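Local atomic coordinates of inositol-1-monophosphatase (Nostoc sp., PDB entry 5ZHH), a protein that probably hydrolyses inositol monophosphates to free inositol and inorganic phosphate, as expected of a metal-dependent phosphatase of the inositol monophosphatase family. Residues 5-10 / 63-68; 118-121 / 126-129; 130-135 / 223-228; 167-172 / 207-212; 173-178 / 183-188. One frame throughout, in Å; residues are numbered along the deposited sequence.

Interaction 1 of 5, residues 5-10 / 63-68; sequences QTFLDI and PQHSIL
The imidazole of His-65 turns its edge toward the ring of Phe-7 in an offset edge-to-face pair, with the centroids 5.4 Å apart and the planes at 70°. Its leading atom is CE1, which comes to 3.5 Å from CE1 of Phe-7 and 3.9 Å from CZ of the same ring, so the meeting is off-centre, near one corner of the phenyl group. Phe-7 CE1 lies close to the plane of the imidazole. The CE1-H of a histidine, flanked by two nitrogens, is probably polarised enough to suit an aromatic partner. In both residues CG stands anti to the carbonyl carbon (chi1 -62° for Phe-7, -66° for His-65), and the side chains span a backbone separation of 11.0 Å between the two CA atoms. Two side chains with rings at their ends are long enough to meet across this distance. Replacing Phe-7 with an alanine would probably open a gap beside the imidazole and leave the His-65 edge without its aromatic mate.

Other rings complete the cluster: Phe-62 and Tyr-82 stack on His-65, Phe-62 also meets Phe-7 edge-to-face, and ND1 of His-65 is hydrogen-bonded to NE1 of Trp-84. The pair thus joins the first turns of helix 3-25 to the entry of strand 66-69, with strand 82-90 alongside and Val-116 of strand 113-121 packed against Phe-7.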
# COMPACT_ATOMS: atom_id res chain seq x y z
N GLN A 5 -18.91 -6.65 -20.39
CA GLN A 5 -18.17 -7.12 -19.22
C GLN A 5 -16.99 -7.99 -19.62
O GLN A 5 -15.92 -7.92 -19.01
CB GLN A 5 -19.11 -7.89 -18.29
CG GLN A 5 -18.48 -8.32 -16.99
CD GLN A 5 -18.26 -7.16 -16.05
OE1 GLN A 5 -19.20 -6.46 -15.68
NE2 GLN A 5 -17.01 -6.94 -15.64
N THR A 6 -17.16 -8.82 -20.66
CA THR A 6 -16.05 -9.62 -21.16
C THR A 6 -14.93 -8.73 -21.68
O THR A 6 -13.75 -8.97 -21.39
CB THR A 6 -16.55 -10.57 -22.25
OG1 THR A 6 -17.44 -11.53 -21.67
CG2 THR A 6 -15.39 -11.30 -22.92
N PHE A 7 -15.28 -7.68 -22.43
CA PHE A 7 -14.27 -6.73 -22.90
C PHE A 7 -13.59 -6.05 -21.72
O PHE A 7 -12.36 -5.90 -21.71
CB PHE A 7 -14.91 -5.68 -23.80
CG PHE A 7 -15.52 -6.23 -25.05
CD1 PHE A 7 -14.97 -7.34 -25.66
CD2 PHE A 7 -16.64 -5.65 -25.60
CE1 PHE A 7 -15.53 -7.86 -26.82
CE2 PHE A 7 -17.21 -6.16 -26.76
CZ PHE A 7 -16.65 -7.27 -27.37
N LEU A 8 -14.37 -5.65 -20.72
CA LEU A 8 -13.83 -4.94 -19.57
C LEU A 8 -12.91 -5.83 -18.74
O LEU A 8 -11.89 -5.36 -18.22
CB LEU A 8 -14.99 -4.41 -18.72
CG LEU A 8 -14.61 -3.70 -17.42
CD1 LEU A 8 -13.78 -2.46 -17.75
CD2 LEU A 8 -15.85 -3.33 -16.62
N ASP A 9 -13.26 -7.11 -18.60
CA ASP A 9 -12.40 -8.05 -17.88
C ASP A 9 -11.02 -8.12 -18.51
O ASP A 9 -10.00 -8.13 -17.81
CB ASP A 9 -13.03 -9.45 -17.84
CG ASP A 9 -14.25 -9.53 -16.95
OD1 ASP A 9 -14.46 -8.62 -16.12
OD2 ASP A 9 -14.99 -10.53 -17.07
N ILE A 10 -10.97 -8.22 -19.84
CA ILE A 10 -9.69 -8.40 -20.52
C ILE A 10 -8.89 -7.10 -20.51
O ILE A 10 -7.67 -7.10 -20.33
CB ILE A 10 -9.91 -8.91 -21.95
CG1 ILE A 10 -10.53 -10.30 -21.92
CG2 ILE A 10 -8.59 -8.95 -22.71
CD1 ILE A 10 -9.82 -11.25 -21.01
N PRO A 63 -8.86 -11.70 -31.44
CA PRO A 63 -8.03 -11.64 -32.67
C PRO A 63 -8.66 -10.87 -33.82
O PRO A 63 -7.92 -10.41 -34.70
CB PRO A 63 -7.84 -13.12 -33.03
CG PRO A 63 -8.89 -13.87 -32.29
CD PRO A 63 -9.26 -13.07 -31.08
N GLN A 64 -9.98 -10.72 -33.84
CA GLN A 64 -10.66 -10.03 -34.94
C GLN A 64 -10.83 -8.53 -34.70
O GLN A 64 -11.31 -7.83 -35.59
CB GLN A 64 -12.03 -10.67 -35.21
CG GLN A 64 -11.98 -11.88 -36.15
CD GLN A 64 -11.01 -12.95 -35.69
OE1 GLN A 64 -11.20 -13.56 -34.64
NE2 GLN A 64 -9.96 -13.19 -36.47
N HIS A 65 -10.46 -8.03 -33.52
CA HIS A 65 -10.58 -6.60 -33.26
C HIS A 65 -9.41 -5.84 -33.87
O HIS A 65 -8.33 -6.39 -34.10
CB HIS A 65 -10.64 -6.33 -31.76
CG HIS A 65 -11.87 -6.87 -31.09
ND1 HIS A 65 -12.23 -6.52 -29.80
CD2 HIS A 65 -12.83 -7.72 -31.52
CE1 HIS A 65 -13.35 -7.13 -29.47
NE2 HIS A 65 -13.73 -7.87 -30.50
N SER A 66 -9.62 -4.54 -34.10
CA SER A 66 -8.57 -3.67 -34.61
C SER A 66 -8.00 -2.83 -33.47
O SER A 66 -8.65 -2.60 -32.45
CB SER A 66 -9.11 -2.75 -35.71
OG SER A 66 -9.35 -3.46 -36.92
N ILE A 67 -6.76 -2.39 -33.66
CA ILE A 67 -6.02 -1.64 -32.65
C ILE A 67 -5.60 -0.28 -33.20
O ILE A 67 -5.16 -0.18 -34.35
CB ILE A 67 -4.77 -2.41 -32.18
CG1 ILE A 67 -5.14 -3.82 -31.72
CG2 ILE A 67 -4.06 -1.64 -31.07
CD1 ILE A 67 -6.10 -3.86 -30.57
N LEU A 68 -5.77 0.76 -32.38
CA LEU A 68 -5.21 2.09 -32.64
C LEU A 68 -4.21 2.44 -31.53
O LEU A 68 -4.57 2.43 -30.35
CB LEU A 68 -6.29 3.16 -32.73
CG LEU A 68 -5.76 4.55 -33.07
CD1 LEU A 68 -5.14 4.59 -34.47
CD2 LEU A 68 -6.87 5.58 -32.96

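Interaction 2 of 5, residues 118-121 / 126-129; sequences VIYD and ELFR
Residues 118-121 and 126-129 pair as the two arms of a beta hairpin in the middle of the larger sheet, running antiparallel at 173° with their axes 4.7 Å apart. Ile-119 and Phe-128 form a hydrogen-bonded pair, with Ile-119 N to Phe-128 O at 2.9 Å and Phe-128 N to Ile-119 O at 2.8 Å. Asp-121 and Glu-126 form the next, bonded in both directions through the backbone. The non-hydrogen-bonded pairs, Val-118 with Arg-129 and Tyr-120 with Leu-127, put their side chains on one face, where helix 3-25 covers Val-118. There CD1 of Leu-127 lies 3.7 Å from CG1 of Val-118, compact branched side chains that pack on each other, while Val-118 CG2 runs beside the aliphatic CG of Arg-129, whose NE reaches Thr-12.

Ile-119 and Phe-128 point to the other face, toward helix 191-199. Two acids share that face at the hairpin's end, and each has a partner to offset its charge or polarity: Arg-202 for Glu-126, His-124 for Asp-121. Between them a water donates one hydrogen to each carboxylate, reaching Asp-121 OD2 at 3.0 Å and Glu-126 OE2 at 2.6 Å.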
# COMPACT_ATOMS: atom_id res chain seq x y z
N VAL A 118 -10.43 1.36 -19.30
CA VAL A 118 -9.63 1.07 -18.12
C VAL A 118 -8.44 2.02 -18.10
O VAL A 118 -7.74 2.16 -19.11
CB VAL A 118 -9.15 -0.40 -18.08
CG1 VAL A 118 -8.30 -0.61 -16.84
CG2 VAL A 118 -10.34 -1.36 -18.06
N ILE A 119 -8.23 2.67 -16.96
CA ILE A 119 -7.10 3.56 -16.75
C ILE A 119 -6.43 3.14 -15.45
O ILE A 119 -7.08 3.11 -14.40
CB ILE A 119 -7.54 5.04 -16.69
CG1 ILE A 119 -8.16 5.43 -18.03
CG2 ILE A 119 -6.37 5.95 -16.34
CD1 ILE A 119 -8.95 6.75 -17.97
N TYR A 120 -5.14 2.81 -15.53
CA TYR A 120 -4.42 2.28 -14.38
C TYR A 120 -3.18 3.12 -14.11
O TYR A 120 -2.29 3.19 -14.96
CB TYR A 120 -4.04 0.81 -14.58
CG TYR A 120 -3.30 0.22 -13.41
CD1 TYR A 120 -3.83 0.31 -12.12
CD2 TYR A 120 -2.08 -0.42 -13.58
CE1 TYR A 120 -3.16 -0.23 -11.04
CE2 TYR A 120 -1.40 -0.96 -12.49
CZ TYR A 120 -1.95 -0.86 -11.23
OH TYR A 120 -1.29 -1.38 -10.15
N ASP A 121 -3.15 3.75 -12.95
CA ASP A 121 -2.01 4.46 -12.38
C ASP A 121 -1.22 3.46 -11.55
O ASP A 121 -1.63 3.15 -10.43
CB ASP A 121 -2.51 5.63 -11.51
CG ASP A 121 -1.39 6.36 -10.76
OD1 ASP A 121 -0.21 5.93 -10.77
OD2 ASP A 121 -1.71 7.39 -10.13
N GLU A 126 -4.02 2.89 -8.61
CA GLU A 126 -5.41 3.29 -8.76
C GLU A 126 -5.93 2.78 -10.10
O GLU A 126 -5.42 3.17 -11.16
CB GLU A 126 -5.57 4.81 -8.66
CG GLU A 126 -5.33 5.31 -7.24
CD GLU A 126 -5.76 6.74 -7.05
OE1 GLU A 126 -6.19 7.08 -5.92
OE2 GLU A 126 -5.72 7.52 -8.03
N LEU A 127 -6.94 1.91 -10.04
CA LEU A 127 -7.49 1.21 -11.20
C LEU A 127 -8.88 1.76 -11.46
O LEU A 127 -9.81 1.51 -10.69
CB LEU A 127 -7.52 -0.29 -10.93
CG LEU A 127 -8.16 -1.17 -11.99
CD1 LEU A 127 -7.37 -1.07 -13.28
CD2 LEU A 127 -8.23 -2.64 -11.49
N PHE A 128 -9.03 2.53 -12.54
CA PHE A 128 -10.32 3.08 -12.93
C PHE A 128 -10.93 2.22 -14.03
O PHE A 128 -10.26 1.89 -15.01
CB PHE A 128 -10.18 4.53 -13.41
CG PHE A 128 -9.64 5.48 -12.36
CD1 PHE A 128 -8.27 5.64 -12.20
CD2 PHE A 128 -10.50 6.20 -11.55
CE1 PHE A 128 -7.76 6.50 -11.22
CE2 PHE A 128 -10.00 7.08 -10.59
CZ PHE A 128 -8.63 7.22 -10.42
N ARG A 129 -12.19 1.85 -13.86
CA ARG A 129 -12.84 0.94 -14.79
C ARG A 129 -14.26 1.40 -15.07
O ARG A 129 -14.99 1.79 -14.15
CB ARG A 129 -12.85 -0.50 -14.25
CG ARG A 129 -11.47 -1.16 -14.24
CD ARG A 129 -11.43 -2.36 -13.29
NE ARG A 129 -12.36 -3.43 -13.64
CZ ARG A 129 -13.50 -3.65 -12.99
NH1 ARG A 129 -13.84 -2.86 -11.99
NH2 ARG A 129 -14.29 -4.66 -13.34
O HOH W 1 -4.56 8.31 -10.16

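Interaction 3 of 5, residues 130-135 / 223-228; sequences GAAGLG and LEEAGG
Backbone bends bring Gly-135 to within 5.2 Å of Glu-225, CA to CA: Ala-132 and Gly-133 hold the middle of a type II beta turn closed by a hydrogen bond of 2.8 Å from Leu-134 N to Ala-131 O. Gly-133, with phi at 76°, takes the third place of the turn, where glycine is favoured, and Gly-135 has backbone angles at which a side chain would press on the carbonyl oxygen before it.

The carboxylate of Glu-225 answers this turn from the end of its helix. OE2 accepts from Gly-133 N at 2.9 Å, a fairly straight bond that arrives from well above the carboxylate plane, while OE1 accepts from Gly-135 N at 2.8 Å on its anti side, somewhat out of that plane and in a less straight bond. Each oxygen thus takes a different amide, and the pair of bonds should limit rotation of the group. The chain gets there by folding: chi1 (-80°) sets CG 3.2 Å from Ala-131 O, and a bend at chi2 (-61°) turns CD and its oxygens toward the turn amides. Glutamate has both the length for this and two acceptors to offer.

The turn links the antiparallel strands 126-131 and 135-138 of the larger sheet, so the contact ties a hairpin tip to the C-terminal end of helix 213-225. That helix ends in a Schellman motif: Gly-227, at positive phi, follows the last turn, and Gly-228 N bonds back to Leu-223 O at 2.9 Å. On the far side of the turn, Ala-132 and Leu-134 pack on Leu-4 of helix 3-25. Ala-226, by contrast, lies against Ala-136 of the returning strand.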
# COMPACT_ATOMS: atom_id res chain seq x y z
N GLY A 130 -14.65 1.36 -16.34
CA GLY A 130 -16.00 1.72 -16.73
C GLY A 130 -16.38 1.07 -18.03
O GLY A 130 -15.53 0.83 -18.89
N ALA A 131 -17.67 0.79 -18.18
CA ALA A 131 -18.21 0.27 -19.42
C ALA A 131 -19.67 0.67 -19.51
O ALA A 131 -20.35 0.79 -18.49
CB ALA A 131 -18.05 -1.25 -19.52
N ALA A 132 -20.15 0.87 -20.74
CA ALA A 132 -21.51 1.33 -20.96
C ALA A 132 -22.52 0.45 -20.23
O ALA A 132 -22.54 -0.77 -20.41
CB ALA A 132 -21.82 1.34 -22.46
N GLY A 133 -23.32 1.08 -19.37
CA GLY A 133 -24.34 0.38 -18.62
C GLY A 133 -23.84 -0.44 -17.45
O GLY A 133 -24.66 -1.02 -16.73
N LEU A 134 -22.53 -0.51 -17.22
CA LEU A 134 -21.97 -1.33 -16.16
C LEU A 134 -21.42 -0.52 -14.99
O LEU A 134 -21.03 -1.12 -13.98
CB LEU A 134 -20.85 -2.22 -16.71
CG LEU A 134 -21.30 -3.20 -17.80
CD1 LEU A 134 -20.15 -4.11 -18.19
CD2 LEU A 134 -22.52 -4.00 -17.33
N GLY A 135 -21.36 0.80 -15.10
CA GLY A 135 -20.92 1.64 -14.01
C GLY A 135 -19.44 1.96 -14.05
O GLY A 135 -18.66 1.44 -14.87
N LEU A 223 -15.99 8.55 -17.50
CA LEU A 223 -16.62 9.75 -16.97
C LEU A 223 -18.12 9.72 -17.21
O LEU A 223 -18.91 10.06 -16.31
CB LEU A 223 -16.00 10.99 -17.63
CG LEU A 223 -16.65 12.33 -17.29
CD1 LEU A 223 -16.67 12.52 -15.80
CD2 LEU A 223 -15.88 13.47 -17.95
N GLU A 224 -18.55 9.29 -18.39
CA GLU A 224 -19.98 9.21 -18.67
C GLU A 224 -20.69 8.23 -17.74
O GLU A 224 -21.77 8.53 -17.22
CB GLU A 224 -20.22 8.85 -20.13
CG GLU A 224 -19.80 9.96 -21.10
CD GLU A 224 -19.99 9.57 -22.55
OE1 GLU A 224 -20.26 10.47 -23.37
OE2 GLU A 224 -19.89 8.37 -22.87
N GLU A 225 -20.08 7.06 -17.51
CA GLU A 225 -20.67 6.10 -16.58
C GLU A 225 -20.70 6.65 -15.16
O GLU A 225 -21.58 6.28 -14.37
CB GLU A 225 -19.89 4.78 -16.63
CG GLU A 225 -20.28 3.89 -17.81
CD GLU A 225 -21.74 3.49 -17.79
OE1 GLU A 225 -22.18 2.89 -16.78
OE2 GLU A 225 -22.45 3.78 -18.78
N ALA A 226 -19.74 7.50 -14.80
CA ALA A 226 -19.71 8.13 -13.49
C ALA A 226 -20.71 9.27 -13.35
O ALA A 226 -20.81 9.86 -12.26
CB ALA A 226 -18.30 8.65 -13.19
N GLY A 227 -21.45 9.60 -14.40
CA GLY A 227 -22.45 10.64 -14.34
C GLY A 227 -22.04 11.96 -14.96
O GLY A 227 -22.80 12.93 -14.83
N GLY A 228 -20.90 12.02 -15.64
CA GLY A 228 -20.40 13.25 -16.22
C GLY A 228 -20.82 13.43 -17.67
O GLY A 228 -21.63 12.68 -18.22

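Interaction 4 of 5, residues 167-172 / 207-212; sequences TPDNNY and WERGIS
Asn-171 and Trp-207 make the close, buried half of this contact. Trp-207 NE1 donates to Asn-171 OD1 at 2.9 Å, in the amide plane and on a lone pair, although the N-H is bent to 147° and the amide and indole planes stand 70° apart. Asparagine suits the site twice over: its backbone tolerates the positive phi of 80° here, and its ND2 bonds Thr-158 OG1 and Gly-159 O. The amide is therefore held at both ends, and the buried indole N-H is satisfied.

Arg-209 carries the looser, partly exposed half. Its guanidinium lies with one face beneath the carbonyl oxygen of Asp-169, which is 3.3 Å from CD, but none of its N-H groups is aimed well at that oxygen. A water bridges instead, accepting from Arg-209 NH1 at 3.2 Å and donating to Asn-170 O at 2.9 Å. CG2 of Thr-167 only brushes NH1, whose firm partner is Asp-163, through a salt bridge.

The loop before helix 172-181 is thus joined to the end of strand 205-208 by the direct Trp-207 bond, and to Arg-209 in the loop beyond it by water, a link that probably tolerates small shifts better.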
# COMPACT_ATOMS: atom_id res chain seq x y z
N THR A 167 1.46 27.67 -32.78
CA THR A 167 0.16 28.26 -33.00
C THR A 167 -0.15 29.28 -31.91
O THR A 167 0.22 29.07 -30.75
CB THR A 167 -0.94 27.19 -33.02
OG1 THR A 167 -2.23 27.83 -32.96
CG2 THR A 167 -0.79 26.22 -31.84
N PRO A 168 -0.83 30.37 -32.25
CA PRO A 168 -1.28 31.30 -31.20
C PRO A 168 -2.38 30.72 -30.32
O PRO A 168 -2.52 31.15 -29.17
CB PRO A 168 -1.79 32.51 -31.99
CG PRO A 168 -2.20 31.94 -33.31
CD PRO A 168 -1.23 30.81 -33.59
N ASP A 169 -3.14 29.76 -30.83
CA ASP A 169 -4.17 29.07 -30.05
C ASP A 169 -3.50 27.96 -29.24
O ASP A 169 -3.60 26.77 -29.54
CB ASP A 169 -5.26 28.54 -30.96
CG ASP A 169 -6.43 28.00 -30.19
OD1 ASP A 169 -6.54 28.32 -28.98
OD2 ASP A 169 -7.25 27.27 -30.79
N ASN A 170 -2.77 28.38 -28.21
CA ASN A 170 -1.94 27.49 -27.41
C ASN A 170 -2.57 27.07 -26.08
O ASN A 170 -1.92 26.36 -25.32
CB ASN A 170 -0.58 28.14 -27.15
CG ASN A 170 -0.69 29.58 -26.69
OD1 ASN A 170 -1.59 29.93 -25.93
ND2 ASN A 170 0.22 30.42 -27.16
N ASN A 171 -3.79 27.51 -25.79
CA ASN A 171 -4.58 27.24 -24.59
C ASN A 171 -4.16 28.12 -23.42
O ASN A 171 -4.73 27.98 -22.33
CB ASN A 171 -4.52 25.76 -24.15
CG ASN A 171 -5.69 25.36 -23.26
OD1 ASN A 171 -6.83 25.73 -23.52
ND2 ASN A 171 -5.40 24.61 -22.21
N TYR A 172 -3.19 29.03 -23.59
CA TYR A 172 -2.79 29.89 -22.47
C TYR A 172 -3.90 30.85 -22.08
O TYR A 172 -4.14 31.07 -20.89
CB TYR A 172 -1.53 30.68 -22.81
CG TYR A 172 -0.29 29.87 -23.04
CD1 TYR A 172 -0.24 28.53 -22.68
CD2 TYR A 172 0.83 30.44 -23.61
CE1 TYR A 172 0.89 27.78 -22.90
CE2 TYR A 172 1.98 29.70 -23.82
CZ TYR A 172 2.00 28.37 -23.46
OH TYR A 172 3.13 27.62 -23.67
N TRP A 207 -10.61 20.43 -19.72
CA TRP A 207 -10.66 20.74 -21.14
C TRP A 207 -9.24 20.72 -21.69
O TRP A 207 -8.28 20.99 -20.96
CB TRP A 207 -11.32 22.10 -21.42
CG TRP A 207 -10.40 23.27 -21.28
CD1 TRP A 207 -9.72 23.90 -22.30
CD2 TRP A 207 -10.03 23.93 -20.07
NE1 TRP A 207 -8.96 24.93 -21.78
CE2 TRP A 207 -9.13 24.97 -20.42
CE3 TRP A 207 -10.38 23.76 -18.73
CZ2 TRP A 207 -8.57 25.83 -19.47
CZ3 TRP A 207 -9.82 24.61 -17.78
CH2 TRP A 207 -8.92 25.64 -18.16
N GLU A 208 -9.11 20.39 -22.97
CA GLU A 208 -7.79 20.37 -23.58
C GLU A 208 -7.92 20.33 -25.09
O GLU A 208 -8.91 19.82 -25.63
CB GLU A 208 -6.97 19.15 -23.08
CG GLU A 208 -5.51 19.24 -23.48
CD GLU A 208 -4.61 18.30 -22.70
OE1 GLU A 208 -5.11 17.42 -21.95
OE2 GLU A 208 -3.38 18.45 -22.83
N ARG A 209 -6.93 20.89 -25.77
CA ARG A 209 -6.79 20.77 -27.21
C ARG A 209 -5.52 19.99 -27.53
O ARG A 209 -4.63 19.82 -26.69
CB ARG A 209 -6.74 22.14 -27.90
CG ARG A 209 -5.51 22.97 -27.55
CD ARG A 209 -5.31 24.13 -28.53
NE ARG A 209 -4.96 23.68 -29.87
CZ ARG A 209 -3.72 23.38 -30.25
NH1 ARG A 209 -2.71 23.47 -29.40
NH2 ARG A 209 -3.50 22.98 -31.50
N GLY A 210 -5.46 19.49 -28.76
CA GLY A 210 -4.29 18.75 -29.20
C GLY A 210 -4.18 17.36 -28.61
O GLY A 210 -3.07 16.83 -28.51
N ILE A 211 -5.30 16.75 -28.21
CA ILE A 211 -5.24 15.41 -27.65
C ILE A 211 -5.46 14.38 -28.75
O ILE A 211 -5.98 14.69 -29.83
CB ILE A 211 -6.23 15.20 -26.48
CG1 ILE A 211 -7.65 15.62 -26.85
CG2 ILE A 211 -5.77 15.99 -25.27
CD1 ILE A 211 -8.48 14.55 -27.55
N SER A 212 -5.09 13.14 -28.45
CA SER A 212 -5.18 12.01 -29.35
C SER A 212 -6.22 11.02 -28.85
O SER A 212 -6.55 11.00 -27.66
CB SER A 212 -3.81 11.32 -29.46
OG SER A 212 -2.85 12.20 -30.00
O HOH W 2 -2.21 23.65 -26.26

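Interaction 5 of 5, residues 173-178 / 183-188; sequences AEFCHL and QGVRRS
Phe-175 has CG anti to its backbone nitrogen (chi1 176°), which carries the ring off the helix toward Val-185; the valine in turn has CG1 anti to its own nitrogen and CG2 beside it, an orientation that turns CG1 to the phenyl ring and CG2 to Leu-178. Phe-175 and Val-185 stand on the helix and the returning strand of a beta-alpha-beta unit made of strand 156-158, helix 172-181 and strand 185-186, and the contact seals the strand against the helix that crosses over to it.

The phenylalanine and valine side chains overlap alongside each other, antiparallel. Val-185 CG1 lies 3.8 Å from Phe-175 CD1, and the CB of the valine is equally near CE1 of that ring. Leu-178, one turn on, brings CB to 3.9 Å from Val-185 CG2. A beta-branched residue fits here because its two methyls can meet the phenylalanine and the leucine at the same time, and all three side chains are buried. Beyond the pair, Leu-178 also rests on helix 253-261, and Val-185 on Trp-207.

Subunit contacts add to the burial. The ring of Phe-175 stacks on Phe-175 of the third subunit, and Arg-187 makes backbone hydrogen bonds to that same chain. Changing Phe-175 to an alanine would probably open a gap on one side of Val-185 CG1, which Trp-207 would still touch, and abolish the stack with the third subunit, since both of its rings come from this position. The strand's backbone takes part as well: the carbonyl oxygen of Val-185 lies 3.7 Å from Phe-175 CE1.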
# COMPACT_ATOMS: atom_id res chain seq x y z
N ALA A 173 -4.55 31.46 -23.07
CA ALA A 173 -5.64 32.39 -22.78
C ALA A 173 -6.75 31.71 -21.99
O ALA A 173 -7.28 32.28 -21.03
CB ALA A 173 -6.19 32.99 -24.08
N GLU A 174 -7.11 30.48 -22.39
CA GLU A 174 -8.10 29.71 -21.64
C GLU A 174 -7.64 29.46 -20.21
O GLU A 174 -8.42 29.60 -19.26
CB GLU A 174 -8.38 28.38 -22.35
CG GLU A 174 -9.25 28.47 -23.61
CD GLU A 174 -8.49 28.92 -24.87
OE1 GLU A 174 -7.28 29.21 -24.79
OE2 GLU A 174 -9.14 28.99 -25.94
N PHE A 175 -6.37 29.06 -20.03
CA PHE A 175 -5.86 28.78 -18.70
C PHE A 175 -5.94 30.01 -17.80
O PHE A 175 -6.38 29.93 -16.65
CB PHE A 175 -4.41 28.29 -18.78
CG PHE A 175 -3.77 28.06 -17.45
CD1 PHE A 175 -3.93 26.85 -16.78
CD2 PHE A 175 -3.00 29.05 -16.85
CE1 PHE A 175 -3.34 26.63 -15.55
CE2 PHE A 175 -2.41 28.84 -15.62
CZ PHE A 175 -2.58 27.63 -14.96
N CYS A 176 -5.55 31.18 -18.33
CA CYS A 176 -5.62 32.39 -17.53
C CYS A 176 -7.07 32.76 -17.22
O CYS A 176 -7.39 33.10 -16.08
CB CYS A 176 -4.92 33.54 -18.25
SG CYS A 176 -3.16 33.26 -18.55
N HIS A 177 -7.95 32.67 -18.22
CA HIS A 177 -9.36 33.01 -18.03
C HIS A 177 -10.00 32.13 -16.96
O HIS A 177 -10.65 32.62 -16.04
CB HIS A 177 -10.08 32.88 -19.38
CG HIS A 177 -11.51 33.35 -19.37
ND1 HIS A 177 -11.91 34.53 -18.77
CD2 HIS A 177 -12.62 32.82 -19.94
CE1 HIS A 177 -13.20 34.69 -18.94
NE2 HIS A 177 -13.66 33.67 -19.65
N LEU A 178 -9.80 30.81 -17.06
CA LEU A 178 -10.44 29.94 -16.07
C LEU A 178 -9.76 30.01 -14.71
O LEU A 178 -10.43 29.82 -13.68
CB LEU A 178 -10.48 28.50 -16.58
CG LEU A 178 -11.73 28.14 -17.39
CD1 LEU A 178 -13.00 28.59 -16.65
CD2 LEU A 178 -11.69 28.73 -18.79
N GLN A 183 -11.68 28.27 -8.57
CA GLN A 183 -10.80 28.13 -7.43
C GLN A 183 -9.38 27.72 -7.84
O GLN A 183 -8.52 27.72 -7.07
CB GLN A 183 -11.34 27.13 -6.42
CG GLN A 183 -12.61 27.56 -5.78
CD GLN A 183 -13.10 26.57 -4.77
OE1 GLN A 183 -12.69 25.45 -4.76
NE2 GLN A 183 -13.97 26.99 -3.92
N GLY A 184 -9.19 27.34 -9.08
CA GLY A 184 -7.87 26.99 -9.56
C GLY A 184 -7.95 26.02 -10.71
O GLY A 184 -8.92 25.28 -10.89
N VAL A 185 -6.90 26.02 -11.53
CA VAL A 185 -6.76 25.10 -12.64
C VAL A 185 -5.47 24.32 -12.44
O VAL A 185 -4.38 24.91 -12.45
CB VAL A 185 -6.76 25.82 -14.00
CG1 VAL A 185 -6.68 24.80 -15.13
CG2 VAL A 185 -8.02 26.69 -14.14
N ARG A 186 -5.60 23.01 -12.25
CA ARG A 186 -4.44 22.15 -12.09
C ARG A 186 -3.84 21.81 -13.44
O ARG A 186 -4.47 21.95 -14.49
CB ARG A 186 -4.87 20.86 -11.36
CG ARG A 186 -5.50 21.13 -9.98
CD ARG A 186 -4.44 21.59 -8.99
NE ARG A 186 -4.97 22.03 -7.71
CZ ARG A 186 -5.20 23.30 -7.39
NH1 ARG A 186 -5.67 23.62 -6.18
NH2 ARG A 186 -4.98 24.27 -8.28
N ARG A 187 -2.59 21.34 -13.41
CA ARG A 187 -1.93 20.77 -14.59
C ARG A 187 -1.14 19.56 -14.09
O ARG A 187 -0.09 19.71 -13.46
CB ARG A 187 -1.03 21.79 -15.29
CG ARG A 187 -0.76 21.54 -16.79
CD ARG A 187 0.03 20.26 -17.04
NE ARG A 187 0.45 20.08 -18.44
CZ ARG A 187 -0.08 19.18 -19.27
NH1 ARG A 187 -1.06 18.37 -18.86
NH2 ARG A 187 0.39 19.07 -20.51
N SER A 188 -1.66 18.37 -14.36
CA SER A 188 -1.07 17.13 -13.86
C SER A 188 -0.07 16.53 -14.84
O SER A 188 0.91 15.92 -14.40
CB SER A 188 -2.16 16.09 -13.59
OG SER A 188 -2.62 15.54 -14.82

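Overall arrangement
Interactions 1, 2 and 3 gather on the larger sheet. Interaction 2 touches interaction 1 where Leu-8 CD1 lies 3.6 Å from Val-118 CG2, and continues along strand 126-131 into interaction 3, their centres about 13 Å apart. Interactions 4 and 5, also about 13 Å apart between centres, belong to the smaller sheet and share a core around Trp-207, whose CH2 lies 3.6 Å from Leu-178 CB; both reach the third subunit. Interactions 1 and 5 are the most distant, about 36 Å between centres. Segment 207-212 leads into helix 213-225, whose far end makes interaction 3; in relatives the start of this helix contributes to the metal-dependent active site.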